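Local coordinates for protein SusD homolog (Bacteroides thetaiotaomicron, PDB 4MRU) that probably binds mucin O-glycans at the cell surface as a SusD-like outer-membrane lipoprotein, at residues Tyr72-Thr84 and Ala457-Tyr469. Sequence-based numbering, arbitrary orientation.
Sequences YNPKTDWLKAPFT and AGMRRLMYPNEEY. With EDO (1,2-ethanediol), chain G.
Phe-83 meets Pro-465, Tyr-464 and Glu-468 at one end. Its CG, anti to the backbone N (chi1 -178°), carries the ring to Pro-465, whose CD makes an off-centre CH-pi contact 4.2 Å from the Phe-83 ring centroid. Tyr-464 turns an edge toward the Phe-83 face in an offset edge-to-face pair, planes at 73°, while its hydroxyl bonds to Pro-127 O. Glu-468 CG and CD each lie 3.6 Å from Phe-83 CE1, carboxylate and ring planes 49° apart. At the far end, selenomethionine Met-459 sets CG 3.3 Å from Tyr-72 CD1, and bends at chi2 and chi3 place SE obliquely to the ring, a Met-aromatic contact. Tyr-72 OH lies 3.3 Å from Gly-458 CA. With an alanine at Tyr-72, Met-459 would probably lose its aromatic neighbour and a gap open over Gly-458. Between these ends Leu-79 CD2 packs 4.1 Å from Leu-462 CD2. Within the largely helical, TPR-like SusD fold, the contact joins the loop and first-turn region of helix 81-100 to the loop running into helix 466-471. Polar links run through water: one molecule donates to Thr-76 O and Glu-467 OE1 and accepts from Asn-466 N, 2.8 Å away. Another bridges Thr-84 OG1 and Glu-468 OE2; Tyr-149 and Asn-472 hold Glu-468 OE1.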
loop_
_atom_site.group_PDB
_atom_site.type_symbol
_atom_site.label_atom_id
_atom_site.label_comp_id
_atom_site.label_asym_id
_atom_site.label_seq_id
_atom_site.Cartn_x
_atom_site.Cartn_y
_atom_site.Cartn_z
ATOM N N TYR A 72 -14.801 6.856 8.830
ATOM C CA TYR A 72 -13.973 6.645 10.031
ATOM C C TYR A 72 -14.703 5.897 11.149
ATOM O O TYR A 72 -14.254 5.922 12.296
ATOM C CB TYR A 72 -13.389 7.981 10.563
ATOM C CG TYR A 72 -12.585 8.811 9.573
ATOM C CD1 TYR A 72 -12.005 8.267 8.450
ATOM C CD2 TYR A 72 -12.395 10.174 9.788
ATOM C CE1 TYR A 72 -11.205 9.033 7.613
ATOM C CE2 TYR A 72 -11.655 10.963 8.916
ATOM C CZ TYR A 72 -11.071 10.384 7.806
ATOM O OH TYR A 72 -10.313 11.158 6.960
ATOM N N ASN A 73 -15.805 5.217 10.807
ATOM C CA ASN A 73 -16.580 4.495 11.812
ATOM C C ASN A 73 -16.935 3.116 11.296
ATOM O O ASN A 73 -18.082 2.709 11.352
ATOM C CB ASN A 73 -17.820 5.288 12.251
ATOM C CG ASN A 73 -18.873 5.377 11.181
ATOM O OD1 ASN A 73 -18.578 5.397 9.982
ATOM N ND2 ASN A 73 -20.118 5.418 11.614
ATOM N N PRO A 74 -15.928 2.364 10.834
ATOM C CA PRO A 74 -16.258 1.039 10.340
ATOM C C PRO A 74 -16.998 0.218 11.395
ATOM O O PRO A 74 -16.660 0.263 12.573
ATOM C CB PRO A 74 -14.895 0.420 10.050
ATOM C CG PRO A 74 -13.906 1.169 10.879
ATOM C CD PRO A 74 -14.481 2.560 10.981
ATOM N N LYS A 75 -18.017 -0.501 10.959
ATOM C CA LYS A 75 -18.717 -1.413 11.824
ATOM C C LYS A 75 -17.710 -2.323 12.526
ATOM O O LYS A 75 -16.755 -2.793 11.906
ATOM C CB LYS A 75 -19.674 -2.230 11.019
ATOM C CG LYS A 75 -20.571 -3.082 11.842
ATOM C CD LYS A 75 -21.566 -3.776 10.950
ATOM C CE LYS A 75 -22.534 -4.554 11.838
ATOM N NZ LYS A 75 -23.361 -5.427 10.994
ATOM N N THR A 76 -17.925 -2.541 13.813
ATOM C CA THR A 76 -16.953 -3.216 14.680
ATOM C C THR A 76 -16.466 -4.550 14.096
ATOM O O THR A 76 -15.294 -4.791 14.051
ATOM C CB THR A 76 -17.559 -3.495 16.055
ATOM O OG1 THR A 76 -17.985 -2.271 16.606
ATOM C CG2 THR A 76 -16.537 -4.129 16.996
ATOM N N ASP A 77 -17.372 -5.410 13.661
ATOM C CA ASP A 77 -16.931 -6.724 13.175
ATOM C C ASP A 77 -16.299 -6.641 11.760
ATOM O O ASP A 77 -15.688 -7.574 11.311
ATOM C CB ASP A 77 -18.046 -7.811 13.319
ATOM C CG ASP A 77 -19.269 -7.572 12.471
ATOM O OD1 ASP A 77 -19.297 -6.610 11.691
ATOM O OD2 ASP A 77 -20.229 -8.378 12.601
ATOM N N TRP A 78 -16.390 -5.498 11.091
ATOM C CA TRP A 78 -15.651 -5.280 9.866
ATOM C C TRP A 78 -14.176 -4.981 10.125
ATOM O O TRP A 78 -13.353 -4.938 9.180
ATOM C CB TRP A 78 -16.264 -4.130 9.098
ATOM C CG TRP A 78 -17.604 -4.390 8.549
ATOM C CD1 TRP A 78 -18.419 -5.421 8.816
ATOM C CD2 TRP A 78 -18.296 -3.554 7.615
ATOM N NE1 TRP A 78 -19.595 -5.299 8.113
ATOM C CE2 TRP A 78 -19.536 -4.174 7.339
ATOM C CE3 TRP A 78 -17.975 -2.358 6.966
ATOM C CZ2 TRP A 78 -20.475 -3.626 6.451
ATOM C CZ3 TRP A 78 -18.922 -1.805 6.081
ATOM C CH2 TRP A 78 -20.145 -2.454 5.823
ATOM N N LEU A 79 -13.805 -4.822 11.394
ATOM C CA LEU A 79 -12.394 -4.647 11.772
ATOM C C LEU A 79 -11.608 -5.958 11.935
ATOM O O LEU A 79 -10.407 -5.944 12.136
ATOM C CB LEU A 79 -12.304 -3.870 13.098
ATOM C CG LEU A 79 -12.685 -2.398 13.102
ATOM C CD1 LEU A 79 -12.732 -1.907 14.559
ATOM C CD2 LEU A 79 -11.729 -1.568 12.282
ATOM N N LYS A 80 -12.300 -7.076 11.894
ATOM C CA LYS A 80 -11.698 -8.371 12.085
ATOM C C LYS A 80 -10.699 -8.763 11.014
ATOM O O LYS A 80 -9.613 -9.256 11.331
ATOM C CB LYS A 80 -12.805 -9.457 12.139
ATOM C CG LYS A 80 -12.281 -10.781 12.637
ATOM C CD LYS A 80 -13.373 -11.835 12.737
ATOM C CE LYS A 80 -12.849 -13.152 13.323
ATOM N NZ LYS A 80 -12.708 -14.163 12.251
ATOM N N ALA A 81 -11.039 -8.562 9.747
ATOM C CA ALA A 81 -10.296 -9.239 8.657
ATOM C C ALA A 81 -8.843 -8.780 8.474
ATOM O O ALA A 81 -7.970 -9.613 8.342
ATOM C CB ALA A 81 -11.042 -9.118 7.337
ATOM N N PRO A 82 -8.567 -7.459 8.502
ATOM C CA PRO A 82 -7.154 -7.070 8.283
ATOM C C PRO A 82 -6.144 -7.445 9.399
ATOM O O PRO A 82 -4.943 -7.264 9.220
ATOM C CB PRO A 82 -7.236 -5.543 8.145
ATOM C CG PRO A 82 -8.685 -5.260 7.852
ATOM C CD PRO A 82 -9.430 -6.278 8.653
ATOM N N PHE A 83 -6.633 -7.876 10.547
ATOM C CA PHE A 83 -5.792 -8.230 11.712
ATOM C C PHE A 83 -5.943 -9.697 11.976
ATOM O O PHE A 83 -5.011 -10.487 11.750
ATOM C CB PHE A 83 -6.183 -7.404 12.959
ATOM C CG PHE A 83 -5.322 -7.674 14.182
ATOM C CD1 PHE A 83 -5.650 -8.681 15.043
ATOM C CD2 PHE A 83 -4.223 -6.902 14.457
ATOM C CE1 PHE A 83 -4.881 -8.943 16.161
ATOM C CE2 PHE A 83 -3.436 -7.154 15.558
ATOM C CZ PHE A 83 -3.763 -8.176 16.412
ATOM N N THR A 84 -7.139 -10.080 12.408
ATOM C CA THR A 84 -7.360 -11.442 12.864
ATOM C C THR A 84 -7.257 -12.461 11.717
ATOM O O THR A 84 -6.617 -13.489 11.862
ATOM C CB THR A 84 -8.724 -11.590 13.541
ATOM O OG1 THR A 84 -8.824 -10.684 14.660
ATOM C CG2 THR A 84 -8.936 -13.049 14.047
ATOM N N ALA A 457 -6.418 15.638 9.610
ATOM C CA ALA A 457 -5.298 14.663 9.554
ATOM C C ALA A 457 -5.701 13.286 9.032
ATOM O O ALA A 457 -4.868 12.551 8.547
ATOM C CB ALA A 457 -4.636 14.516 10.920
ATOM N N GLY A 458 -6.986 12.946 9.080
ATOM C CA GLY A 458 -7.438 11.658 8.593
ATOM C C GLY A 458 -7.122 10.472 9.496
ATOM O O GLY A 458 -6.704 10.649 10.647
HETATM N N MSE A 459 -7.377 9.283 8.986
HETATM C CA MSE A 459 -7.080 8.056 9.736
HETATM C C MSE A 459 -5.587 7.855 9.794
HETATM O O MSE A 459 -4.906 7.873 8.768
HETATM C CB MSE A 459 -7.661 6.791 9.125
HETATM C CG MSE A 459 -9.148 6.749 9.247
HETATM SE SE MSE A 459 -9.778 6.246 11.026
HETATM C CE MSE A 459 -9.937 4.278 11.148
ATOM N N ARG A 460 -5.080 7.641 11.000
ATOM C CA ARG A 460 -3.652 7.461 11.264
ATOM C C ARG A 460 -3.275 5.987 11.482
ATOM O O ARG A 460 -2.126 5.603 11.338
ATOM C CB ARG A 460 -3.268 8.313 12.474
ATOM C CG ARG A 460 -3.634 9.789 12.362
ATOM C CD ARG A 460 -3.330 10.420 11.005
ATOM N NE ARG A 460 -1.927 10.563 10.774
ATOM C CZ ARG A 460 -1.383 11.235 9.760
ATOM N NH1 ARG A 460 -2.127 11.803 8.816
ATOM N NH2 ARG A 460 -0.074 11.281 9.664
ATOM N N ARG A 461 -4.282 5.165 11.760
ATOM C CA ARG A 461 -4.162 3.752 11.910
ATOM C C ARG A 461 -5.567 3.156 12.008
ATOM O O ARG A 461 -6.552 3.882 12.116
ATOM C CB ARG A 461 -3.372 3.404 13.167
ATOM C CG ARG A 461 -4.034 3.929 14.453
ATOM C CD ARG A 461 -3.222 3.599 15.683
ATOM N NE ARG A 461 -3.228 2.191 16.051
ATOM C CZ ARG A 461 -4.176 1.572 16.766
ATOM N NH1 ARG A 461 -5.263 2.212 17.186
ATOM N NH2 ARG A 461 -4.035 0.274 17.060
ATOM N N LEU A 462 -5.657 1.829 11.997
ATOM C CA LEU A 462 -6.892 1.110 12.311
ATOM C C LEU A 462 -6.894 0.653 13.774
ATOM O O LEU A 462 -5.838 0.387 14.342
ATOM C CB LEU A 462 -7.080 -0.146 11.463
ATOM C CG LEU A 462 -7.751 -0.069 10.138
ATOM C CD1 LEU A 462 -8.044 -1.488 9.608
ATOM C CD2 LEU A 462 -9.027 0.758 10.245
HETATM N N MSE A 463 -8.091 0.477 14.311
HETATM C CA MSE A 463 -8.287 0.077 15.695
HETATM C C MSE A 463 -8.261 -1.423 15.789
HETATM O O MSE A 463 -8.639 -2.093 14.852
HETATM C CB MSE A 463 -9.636 0.569 16.229
HETATM C CG MSE A 463 -9.692 2.089 16.222
HETATM SE SE MSE A 463 -10.527 2.698 14.534
HETATM C CE MSE A 463 -12.417 2.295 14.964
ATOM N N TYR A 464 -7.792 -1.954 16.910
ATOM C CA TYR A 464 -7.728 -3.409 17.094
ATOM C C TYR A 464 -9.124 -4.002 17.123
ATOM O O TYR A 464 -10.050 -3.329 17.484
ATOM C CB TYR A 464 -7.004 -3.767 18.371
ATOM C CG TYR A 464 -5.529 -3.348 18.356
ATOM C CD1 TYR A 464 -4.652 -3.838 17.399
ATOM C CD2 TYR A 464 -5.022 -2.515 19.322
ATOM C CE1 TYR A 464 -3.292 -3.509 17.417
ATOM C CE2 TYR A 464 -3.672 -2.147 19.343
ATOM C CZ TYR A 464 -2.809 -2.657 18.416
ATOM O OH TYR A 464 -1.479 -2.286 18.490
ATOM N N PRO A 465 -9.274 -5.237 16.656
ATOM C CA PRO A 465 -10.622 -5.814 16.569
ATOM C C PRO A 465 -11.163 -6.161 17.942
ATOM O O PRO A 465 -10.389 -6.414 18.887
ATOM C CB PRO A 465 -10.418 -7.081 15.718
ATOM C CG PRO A 465 -9.004 -7.413 15.814
ATOM C CD PRO A 465 -8.250 -6.136 16.121
ATOM N N ASN A 466 -12.486 -6.251 18.044
ATOM C CA ASN A 466 -13.108 -6.521 19.316
ATOM C C ASN A 466 -12.736 -7.907 19.896
ATOM O O ASN A 466 -12.765 -8.098 21.109
ATOM C CB ASN A 466 -14.633 -6.418 19.228
ATOM C CG ASN A 466 -15.276 -6.255 20.611
ATOM O OD1 ASN A 466 -15.049 -5.265 21.297
ATOM N ND2 ASN A 466 -16.062 -7.210 21.004
ATOM N N GLU A 467 -12.437 -8.861 19.027
ATOM C CA GLU A 467 -11.950 -10.173 19.432
ATOM C C GLU A 467 -10.721 -10.045 20.356
ATOM O O GLU A 467 -10.584 -10.752 21.350
ATOM C CB GLU A 467 -11.602 -11.019 18.210
ATOM C CG GLU A 467 -12.818 -11.468 17.391
ATOM C CD GLU A 467 -13.477 -10.376 16.509
ATOM O OE1 GLU A 467 -13.013 -9.213 16.433
ATOM O OE2 GLU A 467 -14.493 -10.682 15.853
ATOM N N GLU A 468 -9.838 -9.121 20.042
ATOM C CA GLU A 468 -8.678 -8.935 20.880
ATOM C C GLU A 468 -9.076 -8.467 22.263
ATOM O O GLU A 468 -8.505 -8.934 23.281
ATOM C CB GLU A 468 -7.713 -7.971 20.223
ATOM C CG GLU A 468 -7.008 -8.616 19.031
ATOM C CD GLU A 468 -6.135 -9.798 19.401
ATOM O OE1 GLU A 468 -5.087 -9.602 20.097
ATOM O OE2 GLU A 468 -6.482 -10.930 18.987
ATOM N N TYR A 469 -10.105 -7.630 22.324
ATOM C CA TYR A 469 -10.577 -7.128 23.616
ATOM C C TYR A 469 -11.199 -8.264 24.417
ATOM O O TYR A 469 -11.029 -8.349 25.625
ATOM C CB TYR A 469 -11.586 -5.974 23.449
ATOM C CG TYR A 469 -10.964 -4.630 23.132
ATOM C CD1 TYR A 469 -10.598 -4.301 21.821
ATOM C CD2 TYR A 469 -10.755 -3.691 24.107
ATOM C CE1 TYR A 469 -10.022 -3.076 21.525
ATOM C CE2 TYR A 469 -10.194 -2.442 23.811
ATOM C CZ TYR A 469 -9.802 -2.156 22.525
ATOM O OH TYR A 469 -9.244 -0.927 22.187
HETATM C C1 EDO G . -8.404 12.038 3.773
HETATM O O1 EDO G . -7.493 11.020 3.364
HETATM C C2 EDO G . -9.787 11.442 3.984
HETATM O O2 EDO G . -9.731 10.251 4.806
HETATM O O HOH W 1 -13.754 -6.596 15.576
HETATM O O HOH W 2 -16.087 -10.329 12.989
HETATM O O HOH W 3 -8.813 -4.194 12.944
HETATM O O HOH W 4 -7.811 -11.565 16.882
#